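Local coordinates for protein metallo-beta-lactamase FIM-1 (PDB 6V3Q) that probably hydrolyses beta-lactam antibiotics to substituted beta-amino acids, using zinc as its cofactor, at residues V8-T13 against D56-Q61; I40-D45 against D68-P73; L49-W54 against D84-G89. All coordinates share one frame; numbering follows the deposited sequence.

Interaction 1 of 3, residues V8-T13 against D56-Q61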
ATOM      1  N   VAL A   8      -7.198   8.649   5.262  1.00 94.17           N
ATOM      2  CA  VAL A   8      -6.656   9.882   4.694  1.00 87.73           C
ATOM      3  C   VAL A   8      -7.712  10.516   3.794  1.00 77.81           C
ATOM      4  O   VAL A   8      -8.394   9.801   3.045  1.00 69.92           O
ATOM      5  CB  VAL A   8      -5.348   9.605   3.935  1.00 88.94           C
ATOM      6  CG1 VAL A   8      -5.397   8.227   3.298  1.00 84.47           C
ATOM      7  CG2 VAL A   8      -5.079  10.674   2.883  1.00 89.40           C
ATOM      8  N   PRO A   9      -7.896  11.836   3.844  1.00 75.08           N
ATOM      9  CA  PRO A   9      -8.919  12.472   3.006  1.00 72.65           C
ATOM     10  C   PRO A   9      -8.618  12.345   1.519  1.00 71.69           C
ATOM     11  O   PRO A   9      -7.463  12.252   1.095  1.00 70.39           O
ATOM     12  CB  PRO A   9      -8.884  13.939   3.455  1.00 71.51           C
ATOM     13  CG  PRO A   9      -7.558  14.113   4.126  1.00 77.47           C
ATOM     14  CD  PRO A   9      -7.251  12.793   4.758  1.00 76.05           C
ATOM     15  N   VAL A  10      -9.689  12.347   0.724  1.00 67.08           N
ATOM     16  CA  VAL A  10      -9.559  12.253  -0.726  1.00 67.16           C
ATOM     17  C   VAL A  10      -8.910  13.524  -1.257  1.00 66.80           C
ATOM     18  O   VAL A  10      -9.282  14.640  -0.872  1.00 74.52           O
ATOM     19  CB  VAL A  10     -10.934  12.016  -1.371  1.00 70.20           C
ATOM     20  CG1 VAL A  10     -10.810  11.886  -2.878  1.00 69.84           C
ATOM     21  CG2 VAL A  10     -11.598  10.782  -0.771  1.00 70.02           C
ATOM     22  N   THR A  11      -7.929  13.361  -2.139  1.00 65.02           N
ATOM     23  CA  THR A  11      -7.227  14.488  -2.734  1.00 71.78           C
ATOM     24  C   THR A  11      -7.797  14.802  -4.111  1.00 68.12           C
ATOM     25  O   THR A  11      -8.200  13.906  -4.857  1.00 64.65           O
ATOM     26  CB  THR A  11      -5.723  14.210  -2.846  1.00 77.48           C
ATOM     27  OG1 THR A  11      -5.505  13.035  -3.639  1.00 81.45           O
ATOM     28  CG2 THR A  11      -5.107  14.006  -1.468  1.00 83.80           C
ATOM     29  N   PHE A  12      -7.822  16.089  -4.443  1.00 66.18           N
ATOM     30  CA  PHE A  12      -8.317  16.571  -5.724  1.00 66.20           C
ATOM     31  C   PHE A  12      -7.229  17.401  -6.390  1.00 66.57           C
ATOM     32  O   PHE A  12      -6.694  18.332  -5.777  1.00 69.38           O
ATOM     33  CB  PHE A  12      -9.590  17.406  -5.551  1.00 70.20           C
ATOM     34  CG  PHE A  12     -10.671  16.713  -4.773  1.00 73.30           C
ATOM     35  CD1 PHE A  12     -11.601  15.910  -5.413  1.00 72.98           C
ATOM     36  CD2 PHE A  12     -10.758  16.866  -3.399  1.00 72.09           C
ATOM     37  CE1 PHE A  12     -12.594  15.269  -4.699  1.00 72.56           C
ATOM     38  CE2 PHE A  12     -11.750  16.229  -2.677  1.00 71.03           C
ATOM     39  CZ  PHE A  12     -12.667  15.429  -3.330  1.00 69.81           C
ATOM     40  N   THR A  13      -6.899  17.060  -7.633  1.00 66.45           N
ATOM     41  CA  THR A  13      -5.861  17.752  -8.383  1.00 75.38           C
ATOM     42  C   THR A  13      -6.410  18.208  -9.725  1.00 72.24           C
ATOM     43  O   THR A  13      -7.108  17.451 -10.408  1.00 70.46           O
ATOM     44  CB  THR A  13      -4.637  16.856  -8.614  1.00 78.36           C
ATOM     45  OG1 THR A  13      -5.026  15.709  -9.379  1.00 85.94           O
ATOM     46  CG2 THR A  13      -4.045  16.397  -7.292  1.00 79.52           C
ATOM     47  N   ASP A  56     -18.453   4.307   0.575  1.00 83.93           N
ATOM     48  CA  ASP A  56     -19.429   5.395   0.622  1.00 83.58           C
ATOM     49  C   ASP A  56     -18.880   6.664   1.262  1.00 79.54           C
ATOM     50  O   ASP A  56     -18.997   7.735   0.643  1.00 77.21           O
ATOM     51  CB  ASP A  56     -20.699   4.920   1.337  1.00 91.84           C
ATOM     52  CG  ASP A  56     -21.519   3.957   0.499  1.00 98.03           C
ATOM     53  OD1 ASP A  56     -21.527   4.096  -0.742  1.00 98.13           O
ATOM     54  OD2 ASP A  56     -22.170   3.066   1.085  1.00102.32           O
ATOM     55  N   PRO A  57     -18.288   6.640   2.465  1.00 78.70           N
ATOM     56  CA  PRO A  57     -17.866   7.911   3.082  1.00 73.41           C
ATOM     57  C   PRO A  57     -16.794   8.648   2.299  1.00 74.68           C
ATOM     58  O   PRO A  57     -16.770   9.886   2.324  1.00 75.91           O
ATOM     59  CB  PRO A  57     -17.359   7.477   4.464  1.00 69.96           C
ATOM     60  CG  PRO A  57     -16.979   6.055   4.297  1.00 75.06           C
ATOM     61  CD  PRO A  57     -17.985   5.493   3.342  1.00 74.91           C
ATOM     62  N   GLN A  58     -15.899   7.932   1.613  1.00 70.93           N
ATOM     63  CA  GLN A  58     -14.915   8.604   0.770  1.00 71.19           C
ATOM     64  C   GLN A  58     -15.567   9.183  -0.480  1.00 69.46           C
ATOM     65  O   GLN A  58     -15.195  10.273  -0.931  1.00 69.42           O
ATOM     66  CB  GLN A  58     -13.790   7.638   0.396  1.00 70.81           C
ATOM     67  CG  GLN A  58     -12.607   7.627   1.357  1.00 77.40           C
ATOM     68  CD  GLN A  58     -11.494   6.692   0.908  1.00 80.42           C
ATOM     69  OE1 GLN A  58     -11.751   5.647   0.309  1.00 78.02           O
ATOM     70  NE2 GLN A  58     -10.252   7.063   1.201  1.00 85.04           N
ATOM     71  N   THR A  59     -16.540   8.469  -1.055  1.00 69.30           N
ATOM     72  CA  THR A  59     -17.325   9.040  -2.144  1.00 66.44           C
ATOM     73  C   THR A  59     -18.153  10.223  -1.659  1.00 65.83           C
ATOM     74  O   THR A  59     -18.363  11.185  -2.410  1.00 63.49           O
ATOM     75  CB  THR A  59     -18.227   7.969  -2.768  1.00 66.15           C
ATOM     76  OG1 THR A  59     -17.424   6.880  -3.243  1.00 64.21           O
ATOM     77  CG2 THR A  59     -19.018   8.540  -3.938  1.00 61.98           C
ATOM     78  N   ALA A  60     -18.614  10.180  -0.405  1.00 67.72           N
ATOM     79  CA  ALA A  60     -19.342  11.315   0.154  1.00 68.68           C
ATOM     80  C   ALA A  60     -18.464  12.556   0.227  1.00 68.37           C
ATOM     81  O   ALA A  60     -18.964  13.679   0.089  1.00 70.24           O
ATOM     82  CB  ALA A  60     -19.885  10.962   1.539  1.00 64.38           C
ATOM     83  N   GLN A  61     -17.158  12.376   0.442  1.00 66.30           N
ATOM     84  CA  GLN A  61     -16.237  13.506   0.398  1.00 64.60           C
ATOM     85  C   GLN A  61     -16.233  14.155  -0.979  1.00 64.39           C
ATOM     86  O   GLN A  61     -16.225  15.385  -1.096  1.00 67.91           O
ATOM     87  CB  GLN A  61     -14.825  13.052   0.771  1.00 62.98           C
ATOM     88  CG  GLN A  61     -14.642  12.688   2.233  1.00 67.37           C
ATOM     89  CD  GLN A  61     -13.272  12.108   2.510  1.00 70.91           C
ATOM     90  OE1 GLN A  61     -12.251  12.684   2.134  1.00 69.74           O
ATOM     91  NE2 GLN A  61     -13.242  10.954   3.165  1.00 74.64           N
TER
HETATM   92  O   HOH W   1     -10.843   9.371   3.719  1.00 72.66           O
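Gln61 reaches from helix 56-68 with an extended side chain and sets its amide beside the backbone of Val10. Val10 N gives its proton to Gln61 OE1 over 2.9 Å, almost straight at 172°, although the donor stands tilted 26° from the carbonyl plane of the amide. The other end of the amide is also used: Gln61 NE2 donates to a water at 2.9 Å, and that water donates to Val8 O at 2.6 Å. OE1 and NE2 thus bind different backbone groups of 8-13, one directly and one through water, which is consistent with the modelled orientation of the amide and fixes its rotation. The Val10 and Gln61 side chains lie at a slant to one another. Because Val10 CG2 is set beside the backbone N, opposite the carbonyl carbon, this methyl comes up close to the bond, with CG2 3.5 Å from Gln61 OE1. On the helix CG2 also meets the backbone, 3.6 Å from Gln58 O, and lies 3.9 Å from Gln58 CG. Gln58 thus lends mainly its aliphatic part; its NE2 is bonded to Met25 O and makes only a weak bond to the water. Pro9 touches the same oxygen, its CA 3.5 Å from Gln61 OE1. Further along the strand, the Phe12 ring comes obliquely toward the helix, CZ 4.2 Å from Gln61 O, and stacks on Trp65 one turn further along. Thr13 packs against Ala3 of the second subunit. In the metallo-beta-lactamase fold this fastens the N-terminal lead into strand 11-16, an outermost strand of the larger sheet, to the first turns of helix 56-68, which packs against that sheet. Strand 19-27 pairs with Thr11 and Thr13 through backbone bonds.

Interaction 2 of 3, residues I40-D45 against D68-P73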
ATOM      1  N   ILE A  40     -13.546  14.303 -12.012  1.00 50.99           N
ATOM      2  CA  ILE A  40     -14.699  15.191 -11.930  1.00 54.27           C
ATOM      3  C   ILE A  40     -14.583  16.167 -13.091  1.00 57.99           C
ATOM      4  O   ILE A  40     -13.590  16.898 -13.198  1.00 57.22           O
ATOM      5  CB  ILE A  40     -14.774  15.935 -10.587  1.00 63.05           C
ATOM      6  CG1 ILE A  40     -14.818  14.941  -9.426  1.00 64.13           C
ATOM      7  CG2 ILE A  40     -16.001  16.833 -10.554  1.00 59.44           C
ATOM      8  CD1 ILE A  40     -13.643  15.054  -8.479  1.00 67.05           C
ATOM      9  N   VAL A  41     -15.587  16.172 -13.963  1.00 58.48           N
ATOM     10  CA  VAL A  41     -15.573  16.968 -15.184  1.00 55.57           C
ATOM     11  C   VAL A  41     -16.673  18.012 -15.087  1.00 58.92           C
ATOM     12  O   VAL A  41     -17.856  17.666 -14.967  1.00 60.88           O
ATOM     13  CB  VAL A  41     -15.753  16.101 -16.438  1.00 56.71           C
ATOM     14  CG1 VAL A  41     -15.749  16.979 -17.684  1.00 55.37           C
ATOM     15  CG2 VAL A  41     -14.656  15.058 -16.515  1.00 54.24           C
ATOM     16  N   GLU A  42     -16.284  19.283 -15.148  1.00 60.65           N
ATOM     17  CA  GLU A  42     -17.245  20.372 -15.101  1.00 65.01           C
ATOM     18  C   GLU A  42     -18.113  20.383 -16.355  1.00 69.24           C
ATOM     19  O   GLU A  42     -17.656  20.082 -17.461  1.00 67.93           O
ATOM     20  CB  GLU A  42     -16.522  21.711 -14.954  1.00 63.94           C
ATOM     21  CG  GLU A  42     -15.621  21.797 -13.736  1.00 73.31           C
ATOM     22  CD  GLU A  42     -14.868  23.106 -13.669  1.00 87.27           C
ATOM     23  OE1 GLU A  42     -15.325  24.091 -14.287  1.00 90.86           O
ATOM     24  OE2 GLU A  42     -13.816  23.150 -13.004  1.00 88.95           O
ATOM     25  N   LYS A  43     -19.384  20.741 -16.173  1.00 71.95           N
ATOM     26  CA  LYS A  43     -20.338  20.833 -17.281  1.00 77.40           C
ATOM     27  C   LYS A  43     -21.349  21.921 -16.913  1.00 79.28           C
ATOM     28  O   LYS A  43     -22.358  21.655 -16.252  1.00 82.31           O
ATOM     29  CB  LYS A  43     -21.013  19.497 -17.553  1.00 75.98           C
ATOM     30  CG  LYS A  43     -22.125  19.539 -18.590  1.00 82.11           C
ATOM     31  CD  LYS A  43     -22.374  18.152 -19.165  1.00 91.39           C
ATOM     32  CE  LYS A  43     -23.777  18.007 -19.731  1.00101.92           C
ATOM     33  NZ  LYS A  43     -24.714  17.440 -18.728  1.00108.40           N
ATOM     34  N   GLY A  44     -21.065  23.146 -17.352  1.00 78.74           N
ATOM     35  CA  GLY A  44     -21.879  24.283 -16.977  1.00 76.40           C
ATOM     36  C   GLY A  44     -21.814  24.552 -15.487  1.00 79.15           C
ATOM     37  O   GLY A  44     -20.729  24.752 -14.933  1.00 81.54           O
ATOM     38  N   ASP A  45     -22.969  24.558 -14.827  1.00 79.63           N
ATOM     39  CA  ASP A  45     -23.045  24.799 -13.393  1.00 81.21           C
ATOM     40  C   ASP A  45     -22.928  23.527 -12.565  1.00 76.43           C
ATOM     41  O   ASP A  45     -22.961  23.601 -11.332  1.00 75.44           O
ATOM     42  CB  ASP A  45     -24.356  25.514 -13.046  1.00 88.56           C
ATOM     43  CG  ASP A  45     -24.462  26.880 -13.693  1.00 97.16           C
ATOM     44  OD1 ASP A  45     -23.412  27.472 -14.019  1.00 99.08           O
ATOM     45  OD2 ASP A  45     -25.596  27.368 -13.873  1.00100.35           O
ATOM     46  N   ASP A  68     -19.166  22.255  -2.120  1.00 83.74           N
ATOM     47  CA  ASP A  68     -18.639  23.303  -1.252  1.00 88.26           C
ATOM     48  C   ASP A  68     -17.451  24.039  -1.859  1.00 85.21           C
ATOM     49  O   ASP A  68     -17.361  25.266  -1.737  1.00 90.81           O
ATOM     50  CB  ASP A  68     -18.239  22.712   0.103  1.00 98.62           C
ATOM     51  CG  ASP A  68     -19.424  22.149   0.864  1.00109.18           C
ATOM     52  OD1 ASP A  68     -20.564  22.585   0.597  1.00113.05           O
ATOM     53  OD2 ASP A  68     -19.217  21.270   1.728  1.00111.47           O
ATOM     54  N   THR A  69     -16.539  23.321  -2.512  1.00 85.33           N
ATOM     55  CA  THR A  69     -15.333  23.915  -3.081  1.00 82.48           C
ATOM     56  C   THR A  69     -15.470  24.205  -4.571  1.00 78.85           C
ATOM     57  O   THR A  69     -15.193  25.325  -5.013  1.00 82.93           O
ATOM     58  CB  THR A  69     -14.128  22.995  -2.842  1.00 79.00           C
ATOM     59  OG1 THR A  69     -14.005  22.723  -1.440  1.00 83.43           O
ATOM     60  CG2 THR A  69     -12.845  23.648  -3.341  1.00 78.06           C
ATOM     61  N   LEU A  70     -15.890  23.212  -5.358  1.00 74.39           N
ATOM     62  CA  LEU A  70     -16.046  23.419  -6.793  1.00 70.93           C
ATOM     63  C   LEU A  70     -17.243  24.310  -7.108  1.00 71.07           C
ATOM     64  O   LEU A  70     -17.270  24.959  -8.161  1.00 68.47           O
ATOM     65  CB  LEU A  70     -16.183  22.068  -7.499  1.00 71.82           C
ATOM     66  CG  LEU A  70     -16.045  22.049  -9.021  1.00 71.51           C
ATOM     67  CD1 LEU A  70     -14.696  22.621  -9.425  1.00 69.67           C
ATOM     68  CD2 LEU A  70     -16.221  20.639  -9.571  1.00 62.85           C
ATOM     69  N   LYS A  71     -18.234  24.351  -6.213  1.00 75.27           N
ATOM     70  CA  LYS A  71     -19.491  25.063  -6.442  1.00 79.35           C
ATOM     71  C   LYS A  71     -20.163  24.604  -7.733  1.00 79.43           C
ATOM     72  O   LYS A  71     -20.874  25.371  -8.387  1.00 82.45           O
ATOM     73  CB  LYS A  71     -19.282  26.581  -6.445  1.00 87.62           C
ATOM     74  CG  LYS A  71     -18.681  27.113  -5.157  1.00 94.40           C
ATOM     75  CD  LYS A  71     -19.622  26.890  -3.982  1.00101.54           C
ATOM     76  CE  LYS A  71     -20.810  27.840  -4.036  1.00112.72           C
ATOM     77  NZ  LYS A  71     -21.756  27.638  -2.906  1.00117.88           N
ATOM     78  N   LYS A  72     -19.925  23.348  -8.103  1.00 75.41           N
ATOM     79  CA  LYS A  72     -20.526  22.731  -9.284  1.00 76.61           C
ATOM     80  C   LYS A  72     -20.943  21.322  -8.893  1.00 70.92           C
ATOM     81  O   LYS A  72     -20.201  20.354  -9.104  1.00 61.09           O
ATOM     82  CB  LYS A  72     -19.551  22.719 -10.463  1.00 74.96           C
ATOM     83  CG  LYS A  72     -19.217  24.096 -11.021  1.00 75.17           C
ATOM     84  CD  LYS A  72     -18.047  24.026 -11.990  1.00 75.11           C
ATOM     85  CE  LYS A  72     -17.787  25.368 -12.656  1.00 78.77           C
ATOM     86  NZ  LYS A  72     -18.852  25.725 -13.635  1.00 83.46           N
ATOM     87  N   PRO A  73     -22.129  21.170  -8.304  1.00 71.01           N
ATOM     88  CA  PRO A  73     -22.507  19.875  -7.725  1.00 68.81           C
ATOM     89  C   PRO A  73     -22.548  18.768  -8.769  1.00 66.24           C
ATOM     90  O   PRO A  73     -22.969  18.976  -9.910  1.00 66.97           O
ATOM     91  CB  PRO A  73     -23.899  20.141  -7.139  1.00 70.13           C
ATOM     92  CG  PRO A  73     -23.930  21.618  -6.902  1.00 73.74           C
ATOM     93  CD  PRO A  73     -23.130  22.214  -8.024  1.00 71.51           C
TER
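Lys72 meets Glu42 and Asp45 where, in the alpha-beta/beta-alpha sandwich of the metallo-beta-lactamases, a beta hairpin borders a beta-alpha-beta crossover. The hairpin joins strands 33-43 and 46-50 through a type II' turn with Gly44 and Asp45 at its corners; the crossover runs from strand 46-50 through helix 56-68 to strand 74-78. Residues 68-73 form the loop that leaves the helix. Lys72 buries more surface than any other residue here. Its aliphatic chain lies across the side chain of Glu42, with Lys72 CD 3.7 Å from Glu42 CD and Lys72 CE 3.2 Å from Glu42 OE1. The final torsion then bends the chain (chi4 -71°) and carries the ammonium toward the turn. Lys72 NZ is bonded to Gly44 O, although the modelled 2.5 Å is very short and its exact length is doubtful. The salt bridge to Glu42 is long, 3.9 Å between Lys72 NZ and Glu42 OE1, so the attraction is probably modest. Glu42 is anchored from elsewhere: OE2 takes the indole proton of Trp20 NE1 and also rests 3.7 Å from Leu70 CD1. Leu70 closes the inner side of the contact, passing Ile40 in the opposite direction with Leu70 CD2 and Ile40 CG2 3.9 Å apart; Trp65 packs against both. Asp45, though its side chain is directed away, contributes much of its surface through its backbone. Lys71, in positive phi, takes the chain out of the helix and into the extended Lys72, whose own carbonyl is held by Ser47 OG. Asp45 O receives a CA-H...O contact from Lys72 CA at 3.3 Å, and Pro73 CD touches the same oxygen at 3.6 Å.

Interaction 3 of 3, residues L49-W54 against D84-G89; sequences LVDTAW and DDKMGG
Thr52 N donates to Lys86 O at 3.0 Å and 175°, from 37° above the carbonyl plane, tying the loop after strand 46-50 to the short helix 84-87, which begins within the HxHxD motif of the metallo-beta-lactamase superfamily, whose His81 and His83 bind zinc. The Thr52 hydroxyl works both ways: OG1 accepts from Gly89 N at 3.1 Å and donates to Ala53 O at 2.8 Å on a lone pair. Lying between backbone N and carbonyl carbon (chi1 71°), OG1 can face Gly89 N and still reach the next carbonyl; Gly89 is the N-cap of helix 90-95. Asp51 lies across the bent chain of Lys86, OD2 3.2 Å from CD, but the salt bridge to NZ is long at 3.6 Å; firmer partners are Thr80 N for Asp51 and Ser205 OG for Lys86. Trp54, held at NE1 by Ser24 O, receives Asp85 CB over a face of its six-membered ring, 3.5 Å from the centroid, a CH-pi contact from a residue whose side chain comes within about 4 Å of the bound zinc (nearest atoms). Asp84 OD1 meets the ring edge at CZ3, 3.4 Å away. Gly88 CA makes a CA-H...O contact with Trp54 O.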
ATOM      1  N   LEU A  49     -19.108  12.852 -12.608  1.00 53.17           N
ATOM      2  CA  LEU A  49     -18.178  12.037 -11.837  1.00 54.63           C
ATOM      3  C   LEU A  49     -17.850  10.773 -12.620  1.00 58.67           C
ATOM      4  O   LEU A  49     -18.753  10.046 -13.047  1.00 61.68           O
ATOM      5  CB  LEU A  49     -18.761  11.681 -10.471  1.00 54.61           C
ATOM      6  CG  LEU A  49     -17.914  10.735  -9.614  1.00 54.17           C
ATOM      7  CD1 LEU A  49     -16.582  11.374  -9.250  1.00 56.21           C
ATOM      8  CD2 LEU A  49     -18.662  10.299  -8.360  1.00 57.88           C
ATOM      9  N   VAL A  50     -16.564  10.520 -12.814  1.00 55.94           N
ATOM     10  CA  VAL A  50     -16.093   9.271 -13.392  1.00 57.42           C
ATOM     11  C   VAL A  50     -15.492   8.460 -12.255  1.00 55.70           C
ATOM     12  O   VAL A  50     -14.469   8.850 -11.681  1.00 58.55           O
ATOM     13  CB  VAL A  50     -15.079   9.514 -14.517  1.00 53.11           C
ATOM     14  CG1 VAL A  50     -14.632   8.197 -15.127  1.00 56.18           C
ATOM     15  CG2 VAL A  50     -15.679  10.422 -15.578  1.00 46.56           C
ATOM     16  N   ASP A  51     -16.155   7.354 -11.908  1.00 54.59           N
ATOM     17  CA  ASP A  51     -15.720   6.432 -10.862  1.00 61.81           C
ATOM     18  C   ASP A  51     -15.847   7.009  -9.457  1.00 63.29           C
ATOM     19  O   ASP A  51     -15.571   8.191  -9.222  1.00 66.45           O
ATOM     20  CB  ASP A  51     -14.282   5.977 -11.110  1.00 74.99           C
ATOM     21  CG  ASP A  51     -14.175   5.013 -12.268  1.00 94.56           C
ATOM     22  OD1 ASP A  51     -15.193   4.372 -12.600  1.00 99.21           O
ATOM     23  OD2 ASP A  51     -13.073   4.881 -12.835  1.00102.45           O
ATOM     24  N   THR A  52     -16.259   6.164  -8.515  1.00 62.75           N
ATOM     25  CA  THR A  52     -16.392   6.541  -7.118  1.00 62.34           C
ATOM     26  C   THR A  52     -15.052   6.371  -6.408  1.00 60.74           C
ATOM     27  O   THR A  52     -14.028   6.075  -7.028  1.00 66.04           O
ATOM     28  CB  THR A  52     -17.465   5.698  -6.438  1.00 63.22           C
ATOM     29  OG1 THR A  52     -16.978   4.360  -6.281  1.00 57.83           O
ATOM     30  CG2 THR A  52     -18.722   5.656  -7.275  1.00 66.98           C
ATOM     31  N   ALA A  53     -15.048   6.568  -5.095  1.00 63.76           N
ATOM     32  CA  ALA A  53     -13.912   6.206  -4.267  1.00 60.11           C
ATOM     33  C   ALA A  53     -14.066   4.746  -3.846  1.00 66.59           C
ATOM     34  O   ALA A  53     -14.853   3.993  -4.424  1.00 69.38           O
ATOM     35  CB  ALA A  53     -13.803   7.155  -3.078  1.00 62.51           C
ATOM     36  N   TRP A  54     -13.329   4.330  -2.817  1.00 68.47           N
ATOM     37  CA  TRP A  54     -13.368   2.927  -2.413  1.00 65.99           C
ATOM     38  C   TRP A  54     -14.658   2.576  -1.677  1.00 71.13           C
ATOM     39  O   TRP A  54     -15.153   1.451  -1.811  1.00 71.58           O
ATOM     40  CB  TRP A  54     -12.156   2.596  -1.544  1.00 66.22           C
ATOM     41  CG  TRP A  54     -10.857   2.619  -2.292  1.00 67.23           C
ATOM     42  CD1 TRP A  54     -10.009   3.679  -2.423  1.00 64.13           C
ATOM     43  CD2 TRP A  54     -10.255   1.533  -3.011  1.00 63.12           C
ATOM     44  NE1 TRP A  54      -8.918   3.323  -3.179  1.00 66.89           N
ATOM     45  CE2 TRP A  54      -9.044   2.011  -3.551  1.00 63.24           C
ATOM     46  CE3 TRP A  54     -10.622   0.205  -3.250  1.00 66.26           C
ATOM     47  CZ2 TRP A  54      -8.198   1.207  -4.316  1.00 65.53           C
ATOM     48  CZ3 TRP A  54      -9.780  -0.592  -4.011  1.00 69.40           C
ATOM     49  CH2 TRP A  54      -8.582  -0.088  -4.533  1.00 68.96           C
ATOM     50  N   ASP A  84     -14.743  -2.642  -6.598  1.00 72.65           N
ATOM     51  CA  ASP A  84     -15.054  -1.715  -5.514  1.00 84.74           C
ATOM     52  C   ASP A  84     -14.242  -0.425  -5.553  1.00 86.46           C
ATOM     53  O   ASP A  84     -14.601   0.526  -4.852  1.00 86.45           O
ATOM     54  CB  ASP A  84     -14.875  -2.388  -4.149  1.00 95.21           C
ATOM     55  CG  ASP A  84     -13.615  -3.218  -4.060  1.00106.15           C
ATOM     56  OD1 ASP A  84     -12.515  -2.668  -4.279  1.00108.15           O
ATOM     57  OD2 ASP A  84     -13.726  -4.425  -3.754  1.00113.41           O
ATOM     58  N   ASP A  85     -13.170  -0.350  -6.340  1.00 86.58           N
ATOM     59  CA  ASP A  85     -12.498   0.936  -6.486  1.00 85.35           C
ATOM     60  C   ASP A  85     -13.183   1.834  -7.506  1.00 83.15           C
ATOM     61  O   ASP A  85     -12.860   3.025  -7.575  1.00 85.40           O
ATOM     62  CB  ASP A  85     -11.028   0.741  -6.866  1.00 92.42           C
ATOM     63  CG  ASP A  85     -10.845  -0.151  -8.073  1.00101.67           C
ATOM     64  OD1 ASP A  85     -11.678  -1.057  -8.284  1.00106.35           O
ATOM     65  OD2 ASP A  85      -9.856   0.052  -8.808  1.00104.22           O
ATOM     66  N   LYS A  86     -14.123   1.296  -8.282  1.00 80.02           N
ATOM     67  CA  LYS A  86     -14.880   2.073  -9.253  1.00 74.92           C
ATOM     68  C   LYS A  86     -16.343   2.243  -8.887  1.00 73.09           C
ATOM     69  O   LYS A  86     -16.913   3.300  -9.158  1.00 69.70           O
ATOM     70  CB  LYS A  86     -14.795   1.426 -10.641  1.00 76.76           C
ATOM     71  CG  LYS A  86     -13.383   1.225 -11.127  1.00 78.48           C
ATOM     72  CD  LYS A  86     -12.543   2.449 -10.833  1.00 81.91           C
ATOM     73  CE  LYS A  86     -11.136   2.266 -11.334  1.00 84.53           C
ATOM     74  NZ  LYS A  86     -10.265   3.434 -11.027  1.00 85.87           N
ATOM     75  N   MET A  87     -16.964   1.230  -8.282  1.00 74.22           N
ATOM     76  CA  MET A  87     -18.374   1.290  -7.913  1.00 74.19           C
ATOM     77  C   MET A  87     -18.585   1.109  -6.414  1.00 78.19           C
ATOM     78  O   MET A  87     -19.692   0.770  -5.986  1.00 85.62           O
ATOM     79  CB  MET A  87     -19.176   0.244  -8.689  1.00 74.99           C
ATOM     80  CG  MET A  87     -19.108   0.406 -10.196  1.00 76.36           C
ATOM     81  SD  MET A  87     -20.225  -0.706 -11.073  1.00 83.71           S
ATOM     82  CE  MET A  87     -21.816  -0.079 -10.544  1.00 84.62           C
ATOM     83  N   GLY A  88     -17.545   1.328  -5.608  1.00 76.18           N
ATOM     84  CA  GLY A  88     -17.663   1.100  -4.177  1.00 75.59           C
ATOM     85  C   GLY A  88     -18.631   2.035  -3.483  1.00 74.31           C
ATOM     86  O   GLY A  88     -19.204   1.680  -2.448  1.00 80.11           O
ATOM     87  N   GLY A  89     -18.830   3.232  -4.032  1.00 69.94           N
ATOM     88  CA  GLY A  89     -19.690   4.212  -3.398  1.00 70.71           C
ATOM     89  C   GLY A  89     -20.888   4.605  -4.237  1.00 73.29           C
ATOM     90  O   GLY A  89     -21.346   5.751  -4.179  1.00 74.47           O
TER

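Overall arrangement
Interaction 3 is the buried one, close to the zinc site and held by one backbone bond and one threonine hydroxyl; interaction 1 is partly buried and rests on a glutamine amide and a bridging water, and interaction 2 lies at the surface, where lysine and glutamate chains do most of the work. All three reach the larger sheet. Helix 56-68 is shared ground: 56-61 begins it and 68-73 carries on from its end, so interactions 1 and 2 fasten its two ends to different strands. Phe12 and Ile40 pack together between them. Thr59 of interaction 1 meets the loop of interaction 3 through Ala53 N, while Ile40 touches Leu49 across adjacent strands, joining interactions 2 and 3.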